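Local coordinates for Tll1590 protein (Thermosynechococcus elongatus, PDB 6LDQ), which is a cyanobacterial sucrose-phosphate synthase, modelled here as a glycosyltransferase 4-like domain of the GT-B type with a Rossmann-like sheet, at residues A[5-13]-A[106-116]; A[164-175]-A[185-196]. One frame throughout, in Å; residues are numbered along the deposited sequence.

Contact 1. Residues A[5-13]-A[106-116]; sequences RQPIALISV and YPLIHTNYWLS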
loop_
_atom_site.group_PDB
_atom_site.type_symbol
_atom_site.label_atom_id
_atom_site.label_comp_id
_atom_site.label_asym_id
_atom_site.label_seq_id
_atom_site.Cartn_x
_atom_site.Cartn_y
_atom_site.Cartn_z
ATOM N N ARG A 5 2.593 -15.065 -7.531
ATOM C CA ARG A 5 1.111 -15.017 -7.413
ATOM C C ARG A 5 0.583 -13.720 -8.017
ATOM O O ARG A 5 1.156 -12.687 -7.691
ATOM C CB ARG A 5 0.685 -15.330 -5.989
ATOM C CG ARG A 5 0.517 -16.808 -5.751
ATOM C CD ARG A 5 0.997 -17.079 -4.377
ATOM N NE ARG A 5 -0.076 -17.456 -3.519
ATOM C CZ ARG A 5 0.091 -18.174 -2.442
ATOM N NH1 ARG A 5 -0.951 -18.504 -1.704
ATOM N NH2 ARG A 5 1.298 -18.550 -2.091
ATOM N N GLN A 6 -0.568 -13.821 -8.702
ATOM C CA GLN A 6 -0.933 -12.776 -9.684
ATOM C C GLN A 6 -1.473 -11.431 -9.250
ATOM O O GLN A 6 -0.631 -10.596 -8.921
ATOM C CB GLN A 6 -1.216 -13.215 -11.122
ATOM C CG GLN A 6 -2.524 -13.910 -11.445
ATOM C CD GLN A 6 -2.502 -14.249 -12.922
ATOM O OE1 GLN A 6 -1.466 -14.187 -13.544
ATOM N NE2 GLN A 6 -3.628 -14.609 -13.512
ATOM N N PRO A 7 -2.794 -11.214 -9.175
ATOM C CA PRO A 7 -3.291 -9.878 -9.136
ATOM C C PRO A 7 -2.847 -9.243 -7.821
ATOM O O PRO A 7 -3.193 -9.772 -6.844
ATOM C CB PRO A 7 -4.797 -10.069 -9.321
ATOM C CG PRO A 7 -5.057 -11.405 -8.715
ATOM C CD PRO A 7 -3.769 -12.195 -8.798
ATOM N N ILE A 8 -1.998 -8.227 -7.888
ATOM C CA ILE A 8 -1.581 -7.541 -6.639
ATOM C C ILE A 8 -2.153 -6.126 -6.655
ATOM O O ILE A 8 -2.298 -5.591 -7.686
ATOM C CB ILE A 8 -0.062 -7.521 -6.440
ATOM C CG1 ILE A 8 0.641 -6.615 -7.436
ATOM C CG2 ILE A 8 0.554 -8.893 -6.352
ATOM C CD1 ILE A 8 2.081 -6.507 -7.156
ATOM N N ALA A 9 -2.478 -5.620 -5.487
ATOM C CA ALA A 9 -3.016 -4.285 -5.323
ATOM C C ALA A 9 -2.034 -3.471 -4.505
ATOM O O ALA A 9 -1.585 -3.922 -3.443
ATOM C CB ALA A 9 -4.390 -4.308 -4.643
ATOM N N LEU A 10 -1.683 -2.296 -5.018
ATOM C CA LEU A 10 -0.997 -1.274 -4.241
ATOM C C LEU A 10 -2.035 -0.219 -3.875
ATOM O O LEU A 10 -2.909 0.115 -4.685
ATOM C CB LEU A 10 0.163 -0.643 -5.022
ATOM C CG LEU A 10 1.536 -1.347 -5.094
ATOM C CD1 LEU A 10 1.456 -2.825 -5.398
ATOM C CD2 LEU A 10 2.462 -0.629 -6.076
ATOM N N ILE A 11 -1.969 0.276 -2.647
ATOM C CA ILE A 11 -2.945 1.250 -2.174
ATOM C C ILE A 11 -2.209 2.468 -1.640
ATOM O O ILE A 11 -1.331 2.335 -0.782
ATOM C CB ILE A 11 -3.857 0.669 -1.080
ATOM C CG1 ILE A 11 -4.758 -0.414 -1.657
ATOM C CG2 ILE A 11 -4.725 1.769 -0.473
ATOM C CD1 ILE A 11 -5.437 -1.223 -0.598
ATOM N N SER A 12 -2.581 3.652 -2.153
ATOM C CA SER A 12 -2.108 4.964 -1.740
ATOM C C SER A 12 -3.325 5.900 -1.754
ATOM O O SER A 12 -3.542 6.662 -2.700
ATOM C CB SER A 12 -0.997 5.478 -2.646
ATOM O OG SER A 12 -0.497 6.717 -2.189
ATOM N N VAL A 13 -4.119 5.841 -0.680
ATOM C CA VAL A 13 -5.275 6.727 -0.509
ATOM C C VAL A 13 -4.937 8.128 -0.994
ATOM O O VAL A 13 -5.607 8.671 -1.883
ATOM C CB VAL A 13 -5.739 6.768 0.952
ATOM C CG1 VAL A 13 -7.013 7.641 1.073
ATOM C CG2 VAL A 13 -5.962 5.362 1.497
ATOM N N TYR A 106 -7.096 -10.194 -4.777
ATOM C CA TYR A 106 -5.667 -9.904 -4.601
ATOM C C TYR A 106 -4.987 -10.705 -3.495
ATOM O O TYR A 106 -5.259 -10.476 -2.303
ATOM C CB TYR A 106 -5.474 -8.410 -4.323
ATOM C CG TYR A 106 -6.126 -7.503 -5.345
ATOM C CD1 TYR A 106 -5.597 -7.364 -6.620
ATOM C CD2 TYR A 106 -7.281 -6.806 -5.039
ATOM C CE1 TYR A 106 -6.195 -6.538 -7.568
ATOM C CE2 TYR A 106 -7.892 -5.973 -5.971
ATOM C CZ TYR A 106 -7.349 -5.836 -7.230
ATOM O OH TYR A 106 -7.965 -5.019 -8.153
ATOM N N PRO A 107 -4.077 -11.635 -3.842
ATOM C CA PRO A 107 -3.342 -12.376 -2.801
ATOM C C PRO A 107 -2.316 -11.539 -2.067
ATOM O O PRO A 107 -1.817 -11.971 -1.025
ATOM C CB PRO A 107 -2.647 -13.509 -3.588
ATOM C CG PRO A 107 -2.633 -13.037 -5.030
ATOM C CD PRO A 107 -3.922 -12.267 -5.175
ATOM N N LEU A 108 -1.925 -10.407 -2.618
ATOM C CA LEU A 108 -0.981 -9.512 -1.972
ATOM C C LEU A 108 -1.537 -8.109 -2.110
ATOM O O LEU A 108 -2.045 -7.723 -3.171
ATOM C CB LEU A 108 0.419 -9.600 -2.592
ATOM C CG LEU A 108 1.592 -8.792 -2.030
ATOM C CD1 LEU A 108 2.886 -9.615 -2.203
ATOM C CD2 LEU A 108 1.722 -7.460 -2.757
ATOM N N ILE A 109 -1.478 -7.365 -1.021
ATOM C CA ILE A 109 -1.879 -5.970 -1.013
ATOM C C ILE A 109 -0.762 -5.193 -0.342
ATOM O O ILE A 109 -0.358 -5.540 0.770
ATOM C CB ILE A 109 -3.211 -5.758 -0.269
ATOM C CG1 ILE A 109 -4.331 -6.603 -0.896
ATOM C CG2 ILE A 109 -3.572 -4.292 -0.293
ATOM C CD1 ILE A 109 -5.739 -6.203 -0.402
ATOM N N HIS A 110 -0.264 -4.155 -1.013
ATOM C CA HIS A 110 0.870 -3.366 -0.531
ATOM C C HIS A 110 0.385 -1.939 -0.306
ATOM O O HIS A 110 0.082 -1.226 -1.264
ATOM C CB HIS A 110 2.041 -3.425 -1.520
ATOM C CG HIS A 110 3.267 -2.682 -1.070
ATOM N ND1 HIS A 110 4.434 -2.663 -1.807
ATOM C CD2 HIS A 110 3.502 -1.920 0.028
ATOM C CE1 HIS A 110 5.338 -1.930 -1.178
ATOM N NE2 HIS A 110 4.800 -1.471 -0.059
ATOM N N THR A 111 0.321 -1.532 0.963
ATOM C CA THR A 111 -0.237 -0.259 1.394
ATOM C C THR A 111 0.870 0.771 1.597
ATOM O O THR A 111 2.005 0.423 1.931
ATOM C CB THR A 111 -1.025 -0.459 2.690
ATOM O OG1 THR A 111 -0.231 -1.170 3.643
ATOM C CG2 THR A 111 -2.245 -1.292 2.400
ATOM N N ASN A 112 0.542 2.041 1.353
ATOM C CA ASN A 112 1.520 3.123 1.372
ATOM C C ASN A 112 1.088 4.215 2.344
ATOM O O ASN A 112 0.005 4.782 2.190
ATOM C CB ASN A 112 1.696 3.762 0.008
ATOM C CG ASN A 112 2.896 4.687 -0.037
ATOM O OD1 ASN A 112 4.036 4.258 0.173
ATOM N ND2 ASN A 112 2.652 5.957 -0.316
ATOM N N TYR A 113 1.976 4.554 3.286
ATOM C CA TYR A 113 1.694 5.512 4.359
ATOM C C TYR A 113 0.636 4.999 5.336
ATOM O O TYR A 113 -0.248 4.220 4.974
ATOM C CB TYR A 113 1.275 6.873 3.786
ATOM C CG TYR A 113 1.322 8.004 4.801
ATOM C CD1 TYR A 113 2.468 8.250 5.547
ATOM C CD2 TYR A 113 0.221 8.834 4.990
ATOM C CE1 TYR A 113 2.516 9.288 6.465
ATOM C CE2 TYR A 113 0.251 9.862 5.904
ATOM C CZ TYR A 113 1.403 10.089 6.638
ATOM O OH TYR A 113 1.434 11.123 7.542
ATOM N N TRP A 114 0.689 5.479 6.588
ATOM C CA TRP A 114 -0.120 4.863 7.637
ATOM C C TRP A 114 -1.609 4.893 7.321
ATOM O O TRP A 114 -2.337 3.979 7.730
ATOM C CB TRP A 114 0.179 5.531 8.992
ATOM C CG TRP A 114 -0.370 6.908 9.198
ATOM C CD1 TRP A 114 0.275 8.090 8.968
ATOM C CD2 TRP A 114 -1.657 7.251 9.744
ATOM N NE1 TRP A 114 -0.544 9.156 9.319
ATOM C CE2 TRP A 114 -1.734 8.661 9.786
ATOM C CE3 TRP A 114 -2.749 6.505 10.187
ATOM C CZ2 TRP A 114 -2.855 9.332 10.279
ATOM C CZ3 TRP A 114 -3.865 7.173 10.662
ATOM C CH2 TRP A 114 -3.911 8.570 10.698
ATOM N N LEU A 115 -2.073 5.909 6.577
ATOM C CA LEU A 115 -3.500 6.042 6.256
ATOM C C LEU A 115 -3.985 4.882 5.382
ATOM O O LEU A 115 -5.000 4.246 5.671
ATOM C CB LEU A 115 -3.757 7.379 5.544
ATOM C CG LEU A 115 -3.642 8.675 6.361
ATOM C CD1 LEU A 115 -3.421 9.849 5.438
ATOM C CD2 LEU A 115 -4.897 8.894 7.208
ATOM N N SER A 116 -3.287 4.621 4.290
ATOM C CA SER A 116 -3.577 3.415 3.515
ATOM C C SER A 116 -3.414 2.164 4.373
ATOM O O SER A 116 -4.129 1.176 4.181
ATOM C CB SER A 116 -2.658 3.355 2.303
ATOM O OG SER A 116 -2.650 4.596 1.610
#
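Ala9 and His110 share the shortest backbone bond between strands 8-11 and 108-112, from His110 N to Ala9 O at 2.8 Å. These are neighbouring parallel strands in the middle of the Rossmann-like sheet. Ile11 N binds His110 O at 2.9 Å, and Ala9 N binds Leu108 O. Beyond the strands, Ser116 OG, in helix 113-126, donates to Asn112 O and accepts from Val13 N at 3.0 Å. One hydroxyl thus ties Asn112, at the end of strand 108-112, to Val13. The imidazole of His110 is turned from Leu10 and bonds Thr134 and Tyr211. Tyr211, in helix 200-216, also touches Ile8 and Leu108, which lie side by side and point the same way. On the face that carries Ala9, Ile109 and Ile11, Ile11 CD1 meets Ile109 CG2 at 3.6 Å. The Pro7 and Pro107 rings cross at about a right angle. Pro7 O is buried there and has no hydrogen-bond partner. Tyr106 CG stands anti to its carbonyl carbon (chi1 -53°), which brings one face of the ring against Ala9 CB, and the Tyr106 hydroxyl bonds Asp48. Ala9 CB makes a CH-pi contact 3.7 Å from the Tyr106 ring centroid, 11° off the normal.

Contact 2. Residues A[164-175]-A[185-196]; sequences LENADCVIVTSP and VSKAGQTRLIPC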
loop_
_atom_site.group_PDB
_atom_site.type_symbol
_atom_site.label_atom_id
_atom_site.label_comp_id
_atom_site.label_asym_id
_atom_site.label_seq_id
_atom_site.Cartn_x
_atom_site.Cartn_y
_atom_site.Cartn_z
ATOM N N LEU A 164 2.453 -2.428 12.291
ATOM C CA LEU A 164 3.699 -3.139 12.557
ATOM C C LEU A 164 3.437 -4.528 13.122
ATOM O O LEU A 164 4.150 -5.486 12.792
ATOM C CB LEU A 164 4.575 -2.330 13.516
ATOM C CG LEU A 164 5.318 -1.160 12.879
ATOM C CD1 LEU A 164 5.785 -0.194 13.982
ATOM C CD2 LEU A 164 6.503 -1.678 12.052
ATOM N N GLU A 165 2.395 -4.662 13.946
ATOM C CA GLU A 165 2.120 -5.923 14.624
ATOM C C GLU A 165 1.471 -6.963 13.721
ATOM O O GLU A 165 1.625 -8.163 13.965
ATOM C CB GLU A 165 1.219 -5.679 15.836
ATOM C CG GLU A 165 1.911 -4.983 16.982
ATOM C CD GLU A 165 0.932 -4.510 18.040
ATOM O OE1 GLU A 165 -0.258 -4.327 17.712
ATOM O OE2 GLU A 165 1.357 -4.317 19.194
ATOM N N ASN A 166 0.727 -6.547 12.700
ATOM C CA ASN A 166 -0.078 -7.487 11.938
ATOM C C ASN A 166 0.307 -7.608 10.474
ATOM O O ASN A 166 -0.112 -8.576 9.826
ATOM C CB ASN A 166 -1.565 -7.106 12.025
ATOM C CG ASN A 166 -2.148 -7.377 13.389
ATOM O OD1 ASN A 166 -2.650 -8.470 13.652
ATOM N ND2 ASN A 166 -2.091 -6.376 14.271
ATOM N N ALA A 167 1.067 -6.665 9.929
ATOM C CA ALA A 167 1.512 -6.789 8.549
ATOM C C ALA A 167 2.624 -7.826 8.448
ATOM O O ALA A 167 3.387 -8.051 9.391
ATOM C CB ALA A 167 1.994 -5.440 8.018
ATOM N N ASP A 168 2.710 -8.473 7.288
ATOM C CA ASP A 168 3.774 -9.453 7.111
ATOM C C ASP A 168 5.130 -8.776 7.015
ATOM O O ASP A 168 6.121 -9.295 7.539
ATOM C CB ASP A 168 3.494 -10.318 5.885
ATOM C CG ASP A 168 2.174 -11.021 5.997
ATOM O OD1 ASP A 168 2.072 -11.961 6.815
ATOM O OD2 ASP A 168 1.219 -10.591 5.325
ATOM N N CYS A 169 5.197 -7.611 6.376
ATOM C CA CYS A 169 6.461 -6.894 6.316
ATOM C C CYS A 169 6.244 -5.399 6.134
ATOM O O CYS A 169 5.447 -4.978 5.294
ATOM C CB CYS A 169 7.351 -7.418 5.187
ATOM S SG CYS A 169 8.885 -6.520 5.074
ATOM N N VAL A 170 7.002 -4.602 6.891
ATOM C CA VAL A 170 6.944 -3.149 6.792
ATOM C C VAL A 170 8.240 -2.625 6.185
ATOM O O VAL A 170 9.325 -2.874 6.719
ATOM C CB VAL A 170 6.691 -2.498 8.158
ATOM C CG1 VAL A 170 6.771 -0.994 8.008
ATOM C CG2 VAL A 170 5.345 -2.922 8.680
ATOM N N ILE A 171 8.120 -1.860 5.109
ATOM C CA ILE A 171 9.262 -1.328 4.376
ATOM C C ILE A 171 9.586 0.074 4.891
ATOM O O ILE A 171 8.697 0.928 5.026
ATOM C CB ILE A 171 8.971 -1.330 2.860
ATOM C CG1 ILE A 171 8.983 -2.776 2.348
ATOM C CG2 ILE A 171 10.011 -0.492 2.111
ATOM C CD1 ILE A 171 7.756 -3.202 1.585
ATOM N N VAL A 172 10.854 0.295 5.243
ATOM C CA VAL A 172 11.364 1.616 5.592
ATOM C C VAL A 172 12.258 2.100 4.464
ATOM O O VAL A 172 12.899 1.298 3.771
ATOM C CB VAL A 172 12.134 1.580 6.928
ATOM C CG1 VAL A 172 11.165 1.355 8.086
ATOM C CG2 VAL A 172 13.184 0.483 6.891
ATOM N N THR A 173 12.309 3.409 4.267
ATOM C CA THR A 173 13.039 3.947 3.124
ATOM C C THR A 173 14.377 4.567 3.498
ATOM O O THR A 173 15.089 5.039 2.613
ATOM C CB THR A 173 12.182 4.970 2.358
ATOM O OG1 THR A 173 12.046 6.171 3.120
ATOM C CG2 THR A 173 10.799 4.406 2.070
ATOM N N SER A 174 14.746 4.563 4.775
ATOM C CA SER A 174 16.060 5.039 5.185
ATOM C C SER A 174 16.323 4.542 6.593
ATOM O O SER A 174 15.374 4.273 7.339
ATOM C CB SER A 174 16.144 6.571 5.139
ATOM O OG SER A 174 15.206 7.156 6.022
ATOM N N PRO A 175 17.585 4.388 6.982
ATOM C CA PRO A 175 17.858 4.020 8.377
ATOM C C PRO A 175 17.278 5.010 9.364
ATOM O O PRO A 175 16.819 4.602 10.436
ATOM C CB PRO A 175 19.388 3.987 8.422
ATOM C CG PRO A 175 19.755 3.589 7.022
ATOM C CD PRO A 175 18.820 4.393 6.176
ATOM N N VAL A 185 7.741 4.654 17.957
ATOM C CA VAL A 185 6.490 3.976 17.636
ATOM C C VAL A 185 6.471 2.584 18.259
ATOM O O VAL A 185 5.693 2.326 19.180
ATOM C CB VAL A 185 6.261 3.916 16.113
ATOM C CG1 VAL A 185 4.980 3.142 15.786
ATOM C CG2 VAL A 185 6.207 5.313 15.526
ATOM N N SER A 186 7.299 1.669 17.761
ATOM C CA SER A 186 7.248 0.310 18.290
ATOM C C SER A 186 8.432 -0.480 17.761
ATOM O O SER A 186 8.875 -0.264 16.628
ATOM C CB SER A 186 5.936 -0.390 17.900
ATOM O OG SER A 186 5.951 -1.748 18.285
ATOM N N LYS A 187 8.909 -1.422 18.576
ATOM C CA LYS A 187 9.954 -2.360 18.171
ATOM C C LYS A 187 9.400 -3.604 17.492
ATOM O O LYS A 187 10.182 -4.459 17.043
ATOM C CB LYS A 187 10.782 -2.799 19.383
ATOM C CG LYS A 187 11.412 -1.663 20.186
ATOM C CD LYS A 187 12.916 -1.725 20.118
ATOM C CE LYS A 187 13.542 -0.341 20.237
ATOM N NZ LYS A 187 12.892 0.506 21.283
ATOM N N ALA A 188 8.084 -3.737 17.427
ATOM C CA ALA A 188 7.457 -4.931 16.897
ATOM C C ALA A 188 7.563 -4.968 15.372
ATOM O O ALA A 188 7.839 -3.960 14.716
ATOM C CB ALA A 188 5.993 -4.996 17.349
ATOM N N GLY A 189 7.340 -6.154 14.812
ATOM C CA GLY A 189 7.196 -6.326 13.379
ATOM C C GLY A 189 8.520 -6.526 12.657
ATOM O O GLY A 189 9.610 -6.352 13.209
ATOM N N GLN A 190 8.409 -6.906 11.383
ATOM C CA GLN A 190 9.559 -7.086 10.506
ATOM C C GLN A 190 9.662 -5.881 9.579
ATOM O O GLN A 190 8.728 -5.596 8.825
ATOM C CB GLN A 190 9.441 -8.380 9.698
ATOM C CG GLN A 190 10.775 -9.133 9.528
ATOM C CD GLN A 190 10.758 -10.112 8.362
ATOM O OE1 GLN A 190 9.758 -10.230 7.650
ATOM N NE2 GLN A 190 11.872 -10.819 8.161
ATOM N N THR A 191 10.778 -5.162 9.656
ATOM C CA THR A 191 11.073 -4.058 8.759
ATOM C C THR A 191 12.165 -4.473 7.779
ATOM O O THR A 191 13.054 -5.260 8.114
ATOM C CB THR A 191 11.505 -2.801 9.531
ATOM O OG1 THR A 191 12.424 -3.160 10.577
ATOM C CG2 THR A 191 10.278 -2.091 10.160
ATOM N N ARG A 192 12.093 -3.938 6.563
ATOM C CA ARG A 192 13.112 -4.176 5.549
ATOM C C ARG A 192 13.463 -2.853 4.894
ATOM O O ARG A 192 12.582 -2.015 4.684
ATOM C CB ARG A 192 12.625 -5.171 4.491
ATOM C CG ARG A 192 12.376 -6.554 5.036
ATOM C CD ARG A 192 13.600 -7.437 4.849
ATOM N NE ARG A 192 13.664 -8.489 5.861
ATOM C CZ ARG A 192 14.566 -9.465 5.866
ATOM N NH1 ARG A 192 15.487 -9.532 4.906
ATOM N NH2 ARG A 192 14.545 -10.378 6.829
ATOM N N LEU A 193 14.742 -2.679 4.561
ATOM C CA LEU A 193 15.239 -1.433 3.988
ATOM C C LEU A 193 15.117 -1.500 2.478
ATOM O O LEU A 193 15.810 -2.292 1.833
ATOM C CB LEU A 193 16.691 -1.177 4.382
ATOM C CG LEU A 193 17.249 0.157 3.894
ATOM C CD1 LEU A 193 16.473 1.329 4.540
ATOM C CD2 LEU A 193 18.730 0.274 4.221
ATOM N N ILE A 194 14.254 -0.666 1.916
ATOM C CA ILE A 194 14.218 -0.414 0.481
ATOM C C ILE A 194 14.346 1.088 0.272
ATOM O O ILE A 194 13.379 1.835 0.443
ATOM C CB ILE A 194 12.936 -0.966 -0.164
ATOM C CG1 ILE A 194 12.651 -2.384 0.333
ATOM C CG2 ILE A 194 13.050 -0.931 -1.686
ATOM C CD1 ILE A 194 13.673 -3.417 -0.086
ATOM N N PRO A 195 15.533 1.569 -0.079
ATOM C CA PRO A 195 15.839 2.990 0.097
ATOM C C PRO A 195 15.160 3.875 -0.932
ATOM O O PRO A 195 14.934 3.487 -2.080
ATOM C CB PRO A 195 17.365 3.048 -0.052
ATOM C CG PRO A 195 17.831 1.607 -0.039
ATOM C CD PRO A 195 16.697 0.811 -0.571
ATOM N N CYS A 196 14.807 5.075 -0.473
ATOM C CA CYS A 196 14.366 6.147 -1.355
ATOM C C CYS A 196 15.342 6.320 -2.510
ATOM O O CYS A 196 16.561 6.270 -2.320
ATOM C CB CYS A 196 14.253 7.450 -0.558
ATOM S SG CYS A 196 14.104 8.946 -1.561
HETATM O O HOH W 1 5.349 -6.592 10.663
#
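The beta-alpha-beta unit formed by strand 169-172, helix 175-185 and strand 191-193 brings these segments together at one edge of the sheet. The strands are parallel, and the axes of the two short strands cross at -36°. Val170 N binds Gln190 O at 2.8 Å, almost straight, and Val170 O accepts from Arg192 N. The ladder continues from Val172 N to Arg192 O and from Ile194 N to Val172 O. Past the strands, Cys196 N reaches a lone pair of Thr173 O at 3.1 Å, in the carbonyl plane. At the other end a water donates to Leu164 O and Ala167 O and accepts from Gln190 N at 3.2 Å, joining the end of helix 153-166 to the approach of strand 191-193. Leu164 CD1 touches Val185 CG1 at 3.9 Å, the two side chains crossing nearly at right angles, while CD2 lies against Ala188 O. On the face toward helix 200-216, Ile171 CG2 packs on Ile194 CG1 at 3.7 Å, and Cys169 SG meets Arg192 CG at 3.5 Å. On the opposite face Val172 CG1 lies near Thr191 CG2, and Thr191 OG1 bonds Glu178. Leu193 CG is anti to the backbone N (chi1 -176°), and CD1 reaches over Ser174 N at the N-cap of helix 175-185. Parallel strands joined through a helix are characteristic of the Rossmann-like domains of GT-B proteins.

How the contacts relate
Contacts 1 and 2 lie in one sheet, with their centres about 15 Å apart. Contact 1 is central, its centre about 4 Å from that of the chain, while contact 2 lies about 13 Å out and includes the edge strand 191-193. Strand 130-134 runs between strands 108-112 and 169-172. The contacts still touch directly, His110 NE2 packing 3.8 Å from Ile171 CD1. His133 of the intervening strand joins them in another way: its side chain bonds Thr111 and its backbone bonds Cys169 and Ile171. Helix 200-216 packs on both, through Tyr211 and Met207. A thiocyanate ion, probably from the crystallisation liquor, lies about 4 Å from the Leu164 side chain in contact 2.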